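Local coordinates for protein methylocystis parvus OBBP MbnE (Methylocystis parvus OBBP, PDB 5ICQ) that probably binds the copper-chelating peptide methanobactin in the periplasm, as the solute-binding component of its transport machinery, at residues F342-D347 with R419-L424; K319-F324 with T361-F366; G168-A173 with Y183-V188. All coordinates share one frame; numbering follows the deposited sequence.

Contact 1. Residues F342-D347 with R419-L424; sequences FGMMFD and RRALDL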
ATOM      1  N   PHE A 342       4.936  18.901  20.798  1.00  7.82           N
ATOM      2  CA  PHE A 342       4.219  19.544  19.704  1.00  9.48           C
ATOM      3  C   PHE A 342       3.074  18.667  19.222  1.00  9.36           C
ATOM      4  O   PHE A 342       1.999  19.169  18.867  1.00  9.95           O
ATOM      5  CB  PHE A 342       5.163  19.854  18.540  1.00  6.76           C
ATOM      6  CG  PHE A 342       5.937  21.130  18.693  1.00  9.07           C
ATOM      7  CD1 PHE A 342       6.262  21.629  19.948  1.00 12.05           C
ATOM      8  CD2 PHE A 342       6.341  21.842  17.563  1.00 10.73           C
ATOM      9  CE1 PHE A 342       6.991  22.811  20.073  1.00 14.92           C
ATOM     10  CE2 PHE A 342       7.067  23.019  17.681  1.00 10.83           C
ATOM     11  CZ  PHE A 342       7.396  23.505  18.940  1.00 13.98           C
ATOM     12  N   GLY A 343       3.284  17.352  19.223  1.00  9.30           N
ATOM     13  CA  GLY A 343       2.238  16.438  18.801  1.00 10.61           C
ATOM     14  C   GLY A 343       1.006  16.506  19.677  1.00 13.99           C
ATOM     15  O   GLY A 343      -0.108  16.283  19.201  1.00 16.08           O
ATOM     16  N   MET A 344       1.185  16.821  20.961  1.00  9.50           N
ATOM     17  CA  MET A 344       0.058  16.936  21.882  1.00  9.31           C
ATOM     18  C   MET A 344      -0.905  18.037  21.490  1.00 14.19           C
ATOM     19  O   MET A 344      -2.055  18.036  21.941  1.00 17.23           O
ATOM     20  CB  MET A 344       0.552  17.234  23.295  1.00 15.10           C
ATOM     21  CG  MET A 344       1.285  16.106  23.952  1.00 22.11           C
ATOM     22  SD  MET A 344       1.868  16.657  25.568  1.00 17.83           S
ATOM     23  CE  MET A 344       2.673  15.144  26.096  1.00 22.32           C
ATOM     24  N   MET A 345      -0.454  19.001  20.702  1.00 10.81           N
ATOM     25  CA  MET A 345      -1.281  20.160  20.431  1.00 15.42           C
ATOM     26  C   MET A 345      -2.181  19.986  19.218  1.00 17.41           C
ATOM     27  O   MET A 345      -3.042  20.837  18.984  1.00 16.98           O
ATOM     28  CB  MET A 345      -0.402  21.391  20.253  1.00 11.79           C
ATOM     29  CG  MET A 345       0.448  21.714  21.483  1.00 11.74           C
ATOM     30  SD  MET A 345      -0.521  21.976  22.994  1.00 15.97           S
ATOM     31  CE  MET A 345      -1.515  23.396  22.524  1.00 15.85           C
ATOM     32  N   PHE A 346      -2.033  18.911  18.447  1.00 13.29           N
ATOM     33  CA  PHE A 346      -2.917  18.717  17.303  1.00  9.20           C
ATOM     34  C   PHE A 346      -4.289  18.256  17.785  1.00 13.49           C
ATOM     35  O   PHE A 346      -4.396  17.236  18.466  1.00 16.08           O
ATOM     36  CB  PHE A 346      -2.351  17.699  16.313  1.00 10.30           C
ATOM     37  CG  PHE A 346      -3.258  17.472  15.136  1.00 15.19           C
ATOM     38  CD1 PHE A 346      -3.482  18.490  14.221  1.00 15.84           C
ATOM     39  CD2 PHE A 346      -3.920  16.269  14.970  1.00 14.82           C
ATOM     40  CE1 PHE A 346      -4.336  18.309  13.149  1.00 15.53           C
ATOM     41  CE2 PHE A 346      -4.771  16.081  13.896  1.00 14.81           C
ATOM     42  CZ  PHE A 346      -4.976  17.099  12.986  1.00 13.62           C
ATOM     43  N   ASP A 347      -5.341  18.990  17.412  1.00 12.91           N
ATOM     44  CA  ASP A 347      -6.699  18.711  17.891  1.00 12.89           C
ATOM     45  C   ASP A 347      -7.475  17.999  16.785  1.00 10.31           C
ATOM     46  O   ASP A 347      -8.130  18.628  15.952  1.00 10.60           O
ATOM     47  CB  ASP A 347      -7.386  20.004  18.323  1.00 17.26           C
ATOM     48  CG  ASP A 347      -8.755  19.760  18.944  1.00 22.50           C
ATOM     49  OD1 ASP A 347      -9.313  18.659  18.765  1.00 14.57           O
ATOM     50  OD2 ASP A 347      -9.282  20.671  19.607  1.00 26.24           O
ATOM     51  N   ARG A 419      -0.672  22.417  29.235  1.00 17.38           N
ATOM     52  CA  ARG A 419       0.210  22.257  30.389  1.00 17.41           C
ATOM     53  C   ARG A 419       1.109  21.035  30.241  1.00 15.09           C
ATOM     54  O   ARG A 419       2.292  21.079  30.605  1.00 15.26           O
ATOM     55  CB  ARG A 419      -0.621  22.161  31.677  1.00 24.41           C
ATOM     56  CG  ARG A 419       0.127  21.642  32.892  1.00 28.85           C
ATOM     57  CD  ARG A 419       1.051  22.681  33.516  1.00 39.68           C
ATOM     58  NE  ARG A 419       0.524  24.033  33.392  1.00 51.41           N
ATOM     59  CZ  ARG A 419       1.203  25.055  32.879  1.00 61.39           C
ATOM     60  NH1 ARG A 419       2.448  24.883  32.456  1.00 61.15           N
ATOM     61  NH2 ARG A 419       0.642  26.254  32.800  1.00 64.06           N
ATOM     62  N   ARG A 420       0.568  19.926  29.732  1.00 10.47           N
ATOM     63  CA  ARG A 420       1.412  18.758  29.509  1.00 16.61           C
ATOM     64  C   ARG A 420       2.505  19.065  28.498  1.00 16.33           C
ATOM     65  O   ARG A 420       3.663  18.667  28.682  1.00 11.14           O
ATOM     66  CB  ARG A 420       0.575  17.580  29.027  1.00 16.96           C
ATOM     67  CG  ARG A 420      -0.419  17.072  30.043  1.00 24.64           C
ATOM     68  CD  ARG A 420      -1.240  15.933  29.436  1.00 22.02           C
ATOM     69  NE  ARG A 420      -2.314  15.502  30.323  1.00 31.13           N
ATOM     70  CZ  ARG A 420      -3.243  14.622  29.969  1.00 34.32           C
ATOM     71  NH1 ARG A 420      -3.219  14.110  28.744  1.00 19.23           N
ATOM     72  NH2 ARG A 420      -4.193  14.267  30.830  1.00 36.52           N
ATOM     73  N   ALA A 421       2.151  19.770  27.424  1.00 14.15           N
ATOM     74  CA  ALA A 421       3.136  20.121  26.406  1.00 13.39           C
ATOM     75  C   ALA A 421       4.217  21.038  26.970  1.00 11.53           C
ATOM     76  O   ALA A 421       5.412  20.822  26.745  1.00 10.80           O
ATOM     77  CB  ALA A 421       2.437  20.777  25.214  1.00 11.88           C
ATOM     78  N   LEU A 422       3.816  22.075  27.705  1.00 11.43           N
ATOM     79  CA  LEU A 422       4.799  23.015  28.243  1.00 14.62           C
ATOM     80  C   LEU A 422       5.718  22.353  29.261  1.00 16.08           C
ATOM     81  O   LEU A 422       6.909  22.686  29.331  1.00 13.35           O
ATOM     82  CB  LEU A 422       4.077  24.216  28.861  1.00 17.10           C
ATOM     83  CG  LEU A 422       3.416  25.112  27.816  1.00 15.98           C
ATOM     84  CD1 LEU A 422       2.445  26.104  28.456  1.00 23.61           C
ATOM     85  CD2 LEU A 422       4.500  25.838  27.028  1.00 15.10           C
ATOM     86  N   ASP A 423       5.199  21.414  30.059  1.00 17.18           N
ATOM     87  CA  ASP A 423       6.063  20.715  31.006  1.00 21.58           C
ATOM     88  C   ASP A 423       7.119  19.894  30.279  1.00 18.97           C
ATOM     89  O   ASP A 423       8.290  19.883  30.676  1.00 20.68           O
ATOM     90  CB  ASP A 423       5.237  19.816  31.937  1.00 17.80           C
ATOM     91  CG  ASP A 423       4.344  20.607  32.880  1.00 25.07           C
ATOM     92  OD1 ASP A 423       4.498  21.843  32.976  1.00 28.45           O
ATOM     93  OD2 ASP A 423       3.475  19.986  33.528  1.00 32.38           O
ATOM     94  N   LEU A 424       6.726  19.189  29.214  1.00 14.02           N
ATOM     95  CA  LEU A 424       7.701  18.451  28.415  1.00 12.24           C
ATOM     96  C   LEU A 424       8.712  19.391  27.779  1.00 14.78           C
ATOM     97  O   LEU A 424       9.919  19.109  27.760  1.00 18.93           O
ATOM     98  CB  LEU A 424       6.995  17.649  27.317  1.00 13.95           C
ATOM     99  CG  LEU A 424       6.951  16.134  27.393  1.00 28.77           C
ATOM    100  CD1 LEU A 424       6.325  15.586  26.122  1.00 24.74           C
ATOM    101  CD2 LEU A 424       8.343  15.552  27.627  1.00 19.04           C
TER
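Met344 and Met345 pack against one side of helix 415-427 in a sulfur-rich apolar contact, partly buried, its centre about 31 Å from the centre of the chain. Both methionines lie within the type I turn Gly343 to Phe346, through which the chain passes from helix 336-343 toward helix 348-355. The closest pair of alpha carbons is Met344 CA and Ala421 CA, 6.3 Å apart.

Met344 does most of the touching. Its CG stands anti to the carbonyl carbon (chi1 -69°), and beyond CG the chain runs fully extended. This carries SD over the helix backbone, 3.6 Å from Ala421 N, with Arg420 CB beside it at 3.8 Å from SD. The terminal CE goes on to meet Leu424 CD1 at 3.7 Å, the two side chains crossing at about a right angle. Met345 takes a different route: bent at chi2 and chi3, it brings SD to Ala421 CB at 3.9 Å. The Ala421 methyl thus faces both sulfur atoms. Leu424 also touches helix 336-343, at Arg337, Glu340 and Ala341.

No hydrogen bond or salt bridge joins the two segments, and the buried surface is 206 Å². The junction therefore rests on van der Waals fit of thioethers against methyl and methylene groups and the helix backbone, chemistry that sets few directional demands on the helix.

Contact 2. Residues K319-F324 with T361-F366; sequences KGLNGF and TRTKSF
Leu321 packs on Phe366 and Thr363 in a buried contact beside the mixed sheet of this solute-binding protein, where strands 322-326 and 361-362 both pair with strand 567-572. The two segments share no direct hydrogen bond with each other.

The apolar part centres on a CH-pi contact. Leu321 CD1 stands 3.8 Å from the centroid of the Phe366 ring and only 6° off the ring normal, so the methyl sits squarely over one face. All six ring carbons consequently lie at similar range from it. The second branch, CD2, reaches CE2 of Phe366 at 3.8 Å. With CG of Leu321 anti to the backbone N (chi1 176°), the branches extend across to the other segment, and Thr363 CG2 comes up on CG of Leu321 at 3.8 Å. Beyond this pair, Trp513 meets the Phe366 ring with its plane at about 85°, and Leu561 and Leu562 of helix 547-563 also touch Phe366.

Backbone fit is the second element. The peptide bond between Gly320 and Leu321 is cis. Gly320 has positive phi, and a beta carbon there would be jammed against the carbonyl oxygen of Lys319 and would also collide with Thr363 CG2. Absence of a side chain thus lets the backbone pass close by Thr363, the CA of Gly320 lying 3.9 Å from that methyl.

The polar link is indirect. Thr363 OG1, which also hydrogen-bonds His572 ND1, is joined by one water to the strand: the water lies 2.7 Å from Thr363 OG1 and accepts from Asn322 N at 3.0 Å.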
ATOM      1  N   LYS A 319      -4.244  -0.126   8.765  1.00  9.68           N
ATOM      2  CA  LYS A 319      -4.577   1.234   8.365  1.00 10.14           C
ATOM      3  C   LYS A 319      -3.435   2.168   8.743  1.00 12.80           C
ATOM      4  O   LYS A 319      -2.558   1.819   9.544  1.00 13.05           O
ATOM      5  CB  LYS A 319      -5.869   1.704   9.037  1.00 10.61           C
ATOM      6  CG  LYS A 319      -7.082   0.807   8.775  1.00 21.17           C
ATOM      7  CD  LYS A 319      -7.565   0.971   7.342  1.00 21.33           C
ATOM      8  CE  LYS A 319      -8.751   0.072   7.053  1.00 31.79           C
ATOM      9  NZ  LYS A 319      -8.432  -1.359   7.339  1.00 36.14           N
ATOM     10  N   GLY A 320      -3.470   3.373   8.181  1.00 14.55           N
ATOM     11  CA  GLY A 320      -2.419   4.350   8.423  1.00 12.05           C
ATOM     12  C   GLY A 320      -1.252   4.127   7.475  1.00 15.70           C
ATOM     13  O   GLY A 320      -1.314   3.234   6.634  1.00 12.58           O
ATOM     14  N   LEU A 321      -0.200   4.939   7.580  1.00  9.41           N
ATOM     15  CA  LEU A 321      -0.184   6.117   8.446  1.00  8.26           C
ATOM     16  C   LEU A 321       0.242   7.327   7.609  1.00  9.09           C
ATOM     17  O   LEU A 321       1.248   7.271   6.887  1.00 11.57           O
ATOM     18  CB  LEU A 321       0.773   5.931   9.639  1.00 10.38           C
ATOM     19  CG  LEU A 321       0.973   7.131  10.601  1.00  9.72           C
ATOM     20  CD1 LEU A 321       1.342   6.656  12.011  1.00 10.51           C
ATOM     21  CD2 LEU A 321       2.048   8.116  10.092  1.00  6.92           C
ATOM     22  N   ASN A 322      -0.540   8.398   7.702  1.00  7.12           N
ATOM     23  CA  ASN A 322      -0.176   9.727   7.231  1.00  4.67           C
ATOM     24  C   ASN A 322       0.047  10.610   8.449  1.00  5.43           C
ATOM     25  O   ASN A 322      -0.536  10.372   9.509  1.00  7.04           O
ATOM     26  CB  ASN A 322      -1.282  10.369   6.381  1.00 14.48           C
ATOM     27  CG  ASN A 322      -1.726   9.507   5.238  1.00 30.24           C
ATOM     28  OD1 ASN A 322      -0.923   8.810   4.622  1.00 33.76           O
ATOM     29  ND2 ASN A 322      -3.020   9.560   4.931  1.00 25.65           N
ATOM     30  N   GLY A 323       0.871  11.641   8.301  1.00  7.17           N
ATOM     31  CA  GLY A 323       1.083  12.510   9.450  1.00 10.87           C
ATOM     32  C   GLY A 323       1.883  13.740   9.097  1.00  7.37           C
ATOM     33  O   GLY A 323       2.479  13.834   8.020  1.00  8.05           O
ATOM     34  N   PHE A 324       1.885  14.697  10.034  1.00  7.86           N
ATOM     35  CA  PHE A 324       2.841  15.796   9.983  1.00  6.20           C
ATOM     36  C   PHE A 324       4.226  15.259  10.312  1.00  9.36           C
ATOM     37  O   PHE A 324       4.442  14.736  11.407  1.00 10.72           O
ATOM     38  CB  PHE A 324       2.480  16.898  10.989  1.00  8.34           C
ATOM     39  CG  PHE A 324       1.233  17.674  10.654  1.00  8.14           C
ATOM     40  CD1 PHE A 324       1.234  18.616   9.625  1.00 12.40           C
ATOM     41  CD2 PHE A 324       0.081  17.506  11.409  1.00 11.99           C
ATOM     42  CE1 PHE A 324       0.082  19.351   9.325  1.00 12.99           C
ATOM     43  CE2 PHE A 324      -1.063  18.250  11.134  1.00 14.02           C
ATOM     44  CZ  PHE A 324      -1.056  19.178  10.083  1.00  8.58           C
ATOM     45  N   THR A 361     -11.191   8.379  11.781  1.00  9.56           N
ATOM     46  CA  THR A 361     -10.721   7.946  13.087  1.00  7.70           C
ATOM     47  C   THR A 361      -9.226   8.235  13.194  1.00 10.26           C
ATOM     48  O   THR A 361      -8.499   8.163  12.199  1.00  9.52           O
ATOM     49  CB  THR A 361     -11.026   6.440  13.318  1.00 22.69           C
ATOM     50  OG1 THR A 361     -10.626   6.061  14.642  1.00 32.92           O
ATOM     51  CG2 THR A 361     -10.287   5.596  12.338  1.00 28.30           C
ATOM     52  N   ARG A 362      -8.772   8.592  14.394  1.00 12.22           N
ATOM     53  CA  ARG A 362      -7.360   8.931  14.568  1.00  8.32           C
ATOM     54  C   ARG A 362      -6.483   7.724  14.258  1.00  9.48           C
ATOM     55  O   ARG A 362      -6.793   6.600  14.655  1.00  8.66           O
ATOM     56  CB  ARG A 362      -7.091   9.405  15.998  1.00  8.07           C
ATOM     57  CG  ARG A 362      -5.709  10.076  16.182  1.00  8.62           C
ATOM     58  CD  ARG A 362      -5.713  11.517  15.599  1.00  8.34           C
ATOM     59  NE  ARG A 362      -4.365  12.087  15.507  1.00  8.55           N
ATOM     60  CZ  ARG A 362      -3.768  12.780  16.481  1.00 10.08           C
ATOM     61  NH1 ARG A 362      -4.398  13.012  17.627  1.00 11.07           N
ATOM     62  NH2 ARG A 362      -2.534  13.238  16.305  1.00  9.14           N
ATOM     63  N   THR A 363      -5.383   7.961  13.536  1.00  9.47           N
ATOM     64  CA  THR A 363      -4.368   6.930  13.344  1.00  9.96           C
ATOM     65  C   THR A 363      -3.467   6.837  14.576  1.00 12.01           C
ATOM     66  O   THR A 363      -2.876   7.838  15.006  1.00  9.83           O
ATOM     67  CB  THR A 363      -3.548   7.227  12.091  1.00  9.07           C
ATOM     68  OG1 THR A 363      -4.430   7.247  10.961  1.00 10.13           O
ATOM     69  CG2 THR A 363      -2.480   6.142  11.879  1.00 10.19           C
ATOM     70  N   LYS A 364      -3.366   5.636  15.152  1.00  9.41           N
ATOM     71  CA  LYS A 364      -2.662   5.454  16.420  1.00  8.95           C
ATOM     72  C   LYS A 364      -1.414   4.599  16.301  1.00 13.54           C
ATOM     73  O   LYS A 364      -0.728   4.393  17.307  1.00 13.52           O
ATOM     74  CB  LYS A 364      -3.608   4.833  17.465  1.00 12.87           C
ATOM     75  CG  LYS A 364      -4.890   5.620  17.653  1.00 19.72           C
ATOM     76  CD  LYS A 364      -5.584   5.305  18.975  1.00 29.65           C
ATOM     77  CE  LYS A 364      -6.314   3.984  18.938  1.00 39.59           C
ATOM     78  NZ  LYS A 364      -7.263   3.866  20.090  1.00 42.15           N
ATOM     79  N   SER A 365      -1.099   4.102  15.109  1.00  7.62           N
ATOM     80  CA  SER A 365      -0.046   3.113  14.939  1.00 10.58           C
ATOM     81  C   SER A 365       0.384   3.153  13.484  1.00  7.00           C
ATOM     82  O   SER A 365      -0.387   3.571  12.614  1.00  8.50           O
ATOM     83  CB  SER A 365      -0.552   1.712  15.336  1.00 12.91           C
ATOM     84  OG  SER A 365       0.265   0.682  14.809  1.00 10.87           O
ATOM     85  N   PHE A 366       1.627   2.741  13.228  1.00  8.29           N
ATOM     86  CA  PHE A 366       2.048   2.577  11.841  1.00  8.98           C
ATOM     87  C   PHE A 366       1.417   1.362  11.180  1.00 10.80           C
ATOM     88  O   PHE A 366       1.502   1.236   9.957  1.00 11.03           O
ATOM     89  CB  PHE A 366       3.578   2.498  11.750  1.00  7.11           C
ATOM     90  CG  PHE A 366       4.236   3.830  11.920  1.00  6.10           C
ATOM     91  CD1 PHE A 366       4.553   4.307  13.182  1.00  9.68           C
ATOM     92  CD2 PHE A 366       4.460   4.643  10.811  1.00  9.37           C
ATOM     93  CE1 PHE A 366       5.122   5.580  13.339  1.00  9.77           C
ATOM     94  CE2 PHE A 366       5.036   5.891  10.957  1.00 11.81           C
ATOM     95  CZ  PHE A 366       5.370   6.357  12.221  1.00 11.26           C
TER
HETATM   96  O   HOH W   1      -3.306   7.988   8.660  1.00  8.60           O

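Contact 3. Residues G168-A173 with Y183-V188; sequences GLVKSA and YDLTGV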
ATOM      1  N   GLY A 168      18.445  -7.835  -9.471  1.00 17.62           N
ATOM      2  CA  GLY A 168      19.893  -7.736  -9.503  1.00 18.62           C
ATOM      3  C   GLY A 168      20.595  -8.526  -8.417  1.00 24.84           C
ATOM      4  O   GLY A 168      21.797  -8.770  -8.527  1.00 22.82           O
ATOM      5  N   LEU A 169      19.874  -8.933  -7.369  1.00 22.92           N
ATOM      6  CA  LEU A 169      20.483  -9.728  -6.311  1.00 22.59           C
ATOM      7  C   LEU A 169      20.646 -11.188  -6.702  1.00 25.62           C
ATOM      8  O   LEU A 169      21.446 -11.895  -6.081  1.00 22.21           O
ATOM      9  CB  LEU A 169      19.651  -9.642  -5.029  1.00 24.24           C
ATOM     10  CG  LEU A 169      19.488  -8.286  -4.344  1.00 23.66           C
ATOM     11  CD1 LEU A 169      18.443  -8.381  -3.244  1.00 24.19           C
ATOM     12  CD2 LEU A 169      20.820  -7.831  -3.770  1.00 22.92           C
ATOM     13  N   VAL A 170      19.906 -11.654  -7.713  1.00 20.43           N
ATOM     14  CA  VAL A 170      19.961 -13.058  -8.099  1.00 16.97           C
ATOM     15  C   VAL A 170      21.352 -13.395  -8.617  1.00 20.03           C
ATOM     16  O   VAL A 170      21.921 -12.659  -9.429  1.00 22.13           O
ATOM     17  CB  VAL A 170      18.888 -13.354  -9.159  1.00 17.90           C
ATOM     18  CG1 VAL A 170      19.033 -14.774  -9.681  1.00 20.71           C
ATOM     19  CG2 VAL A 170      17.502 -13.135  -8.574  1.00 16.60           C
ATOM     20  N   LYS A 171      21.895 -14.532  -8.172  1.00 20.84           N
ATOM     21  CA  LYS A 171      23.231 -14.915  -8.626  1.00 24.98           C
ATOM     22  C   LYS A 171      23.199 -15.519 -10.026  1.00 29.42           C
ATOM     23  O   LYS A 171      24.053 -15.198 -10.860  1.00 27.13           O
ATOM     24  CB  LYS A 171      23.864 -15.889  -7.637  1.00 26.99           C
ATOM     25  CG  LYS A 171      24.196 -15.277  -6.284  1.00 33.41           C
ATOM     26  CD  LYS A 171      25.098 -14.067  -6.456  1.00 41.51           C
ATOM     27  CE  LYS A 171      25.736 -13.635  -5.138  1.00 49.83           C
ATOM     28  NZ  LYS A 171      24.740 -13.075  -4.188  1.00 53.97           N
ATOM     29  N   SER A 172      22.235 -16.389 -10.313  1.00 23.84           N
ATOM     30  CA  SER A 172      22.063 -16.872 -11.676  1.00 26.02           C
ATOM     31  C   SER A 172      20.612 -17.264 -11.889  1.00 23.02           C
ATOM     32  O   SER A 172      19.911 -17.635 -10.947  1.00 20.78           O
ATOM     33  CB  SER A 172      22.979 -18.062 -12.001  1.00 27.61           C
ATOM     34  OG  SER A 172      22.514 -19.260 -11.409  1.00 29.99           O
ATOM     35  N   ALA A 173      20.171 -17.156 -13.144  1.00 26.91           N
ATOM     36  CA  ALA A 173      18.845 -17.575 -13.586  1.00 19.67           C
ATOM     37  C   ALA A 173      19.030 -18.448 -14.815  1.00 22.16           C
ATOM     38  O   ALA A 173      19.538 -17.974 -15.837  1.00 21.90           O
ATOM     39  CB  ALA A 173      17.958 -16.374 -13.922  1.00 19.75           C
ATOM     40  N   TYR A 183      16.548 -20.331 -10.009  1.00 16.97           N
ATOM     41  CA  TYR A 183      17.181 -19.105  -9.534  1.00 14.53           C
ATOM     42  C   TYR A 183      18.154 -19.441  -8.401  1.00 23.64           C
ATOM     43  O   TYR A 183      17.751 -20.035  -7.389  1.00 21.07           O
ATOM     44  CB  TYR A 183      16.149 -18.088  -9.044  1.00 15.69           C
ATOM     45  CG  TYR A 183      15.281 -17.478 -10.122  1.00 19.75           C
ATOM     46  CD1 TYR A 183      15.781 -16.498 -10.969  1.00 21.63           C
ATOM     47  CD2 TYR A 183      13.941 -17.835 -10.252  1.00 19.29           C
ATOM     48  CE1 TYR A 183      14.988 -15.918 -11.939  1.00 20.62           C
ATOM     49  CE2 TYR A 183      13.137 -17.255 -11.225  1.00 16.84           C
ATOM     50  CZ  TYR A 183      13.664 -16.296 -12.061  1.00 19.05           C
ATOM     51  OH  TYR A 183      12.862 -15.724 -13.027  1.00 18.74           O
ATOM     52  N   ASP A 184      19.422 -19.055  -8.584  1.00 23.64           N
ATOM     53  CA  ASP A 184      20.472 -19.132  -7.574  1.00 22.20           C
ATOM     54  C   ASP A 184      20.461 -17.884  -6.700  1.00 16.88           C
ATOM     55  O   ASP A 184      20.770 -16.787  -7.175  1.00 23.17           O
ATOM     56  CB  ASP A 184      21.794 -19.339  -8.313  1.00 26.63           C
ATOM     57  CG  ASP A 184      23.048 -19.159  -7.441  1.00 46.88           C
ATOM     58  OD1 ASP A 184      23.045 -18.513  -6.399  1.00 61.47           O
ATOM     59  OD2 ASP A 184      24.081 -19.753  -7.810  1.00 47.71           O
ATOM     60  N   LEU A 185      20.149 -18.054  -5.408  1.00 16.64           N
ATOM     61  CA  LEU A 185      20.167 -16.946  -4.457  1.00 18.31           C
ATOM     62  C   LEU A 185      21.219 -17.138  -3.361  1.00 28.24           C
ATOM     63  O   LEU A 185      21.060 -16.604  -2.266  1.00 29.94           O
ATOM     64  CB  LEU A 185      18.785 -16.747  -3.821  1.00 24.35           C
ATOM     65  CG  LEU A 185      17.551 -16.848  -4.726  1.00 25.78           C
ATOM     66  CD1 LEU A 185      16.261 -16.666  -3.913  1.00 22.11           C
ATOM     67  CD2 LEU A 185      17.639 -15.838  -5.836  1.00 20.65           C
ATOM     68  N   THR A 186      22.291 -17.899  -3.607  1.00 30.65           N
ATOM     69  CA  THR A 186      23.295 -18.088  -2.555  1.00 29.85           C
ATOM     70  C   THR A 186      23.943 -16.768  -2.161  1.00 32.50           C
ATOM     71  O   THR A 186      24.339 -15.972  -3.019  1.00 30.42           O
ATOM     72  CB  THR A 186      24.389 -19.080  -2.960  1.00 39.33           C
ATOM     73  OG1 THR A 186      24.819 -18.835  -4.305  1.00 42.58           O
ATOM     74  CG2 THR A 186      23.972 -20.534  -2.733  1.00 41.87           C
ATOM     75  N   GLY A 187      24.052 -16.544  -0.851  1.00 33.15           N
ATOM     76  CA  GLY A 187      24.732 -15.387  -0.318  1.00 34.75           C
ATOM     77  C   GLY A 187      23.916 -14.117  -0.240  1.00 43.37           C
ATOM     78  O   GLY A 187      24.450 -13.091   0.198  1.00 43.97           O
ATOM     79  N   VAL A 188      22.645 -14.138  -0.642  1.00 42.09           N
ATOM     80  CA  VAL A 188      21.860 -12.903  -0.625  1.00 40.37           C
ATOM     81  C   VAL A 188      21.203 -12.674   0.734  1.00 33.14           C
ATOM     82  O   VAL A 188      21.204 -11.550   1.239  1.00 40.52           O
ATOM     83  CB  VAL A 188      20.823 -12.884  -1.776  1.00 44.34           C
ATOM     84  CG1 VAL A 188      19.771 -13.957  -1.606  1.00 46.84           C
ATOM     85  CG2 VAL A 188      20.156 -11.513  -1.868  1.00 42.20           C
TER
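A classic beta bulge, with Lys171 and Ser172 both facing Asp184, marks this end of the antiparallel hairpin formed by strands 172-175 and 180-184. Lys171 N gives a hydrogen bond to Asp184 O at 2.7 Å, whereas the one from Ser172 N to the same oxygen is weak. In return, Asp184 N donates to Ser172 O at 2.8 Å, with a fairly straight N-H...O angle of 165°. Ala173 and Tyr183 follow as a non-hydrogen-bonded pair, Ala173 CB lying 3.6 Å from Tyr183 CE1.

Asp184 also closes an Asx turn: its OD1 accepts from Thr186 N nearly along the C-O axis and from Thr186 OG1 on the syn side, at 2.8 Å, and is salt-bridged to Arg126. An alanine here would remove the carboxylate and is likely to leave the Thr186 turn less fixed and Arg126 without this charge partner. The Lys171 chain folds back at chi2 and chi4, so that NZ donates a hydrogen bond to Thr186 O at 3.1 Å.

Apolar contacts complete the junction: Val170 CG1 at the edge of the Tyr183 ring, and Val188 CG2 against Leu169 CB. Helix 145-158 meets Val170, Ala173 and Tyr183, helix 193-198 meets Leu169, Tyr183 and Leu185, and strand 126-131 pairs with strand 180-184.

Contacts 1 and 2 are neighbours, their centres 18 Å apart, and their segments alternate along the chain. Phe346 connects them: its CE1 lies 3.8 Å from Phe324 CE2, and its CD2 lies 3.6 Å from Arg362 NH2. Contact 3 stands apart. It closes earlier in the sequence, belongs to a different sheet from the one beside contact 2, and has its centre 37 Å from that of contact 2, on the opposite side of the chain's centre; the nearest atoms of those two are about 24 Å apart. The centres of contact 1 and contact 3 are about 50 Å apart. None of the three can be assigned to the methanobactin site from this geometry.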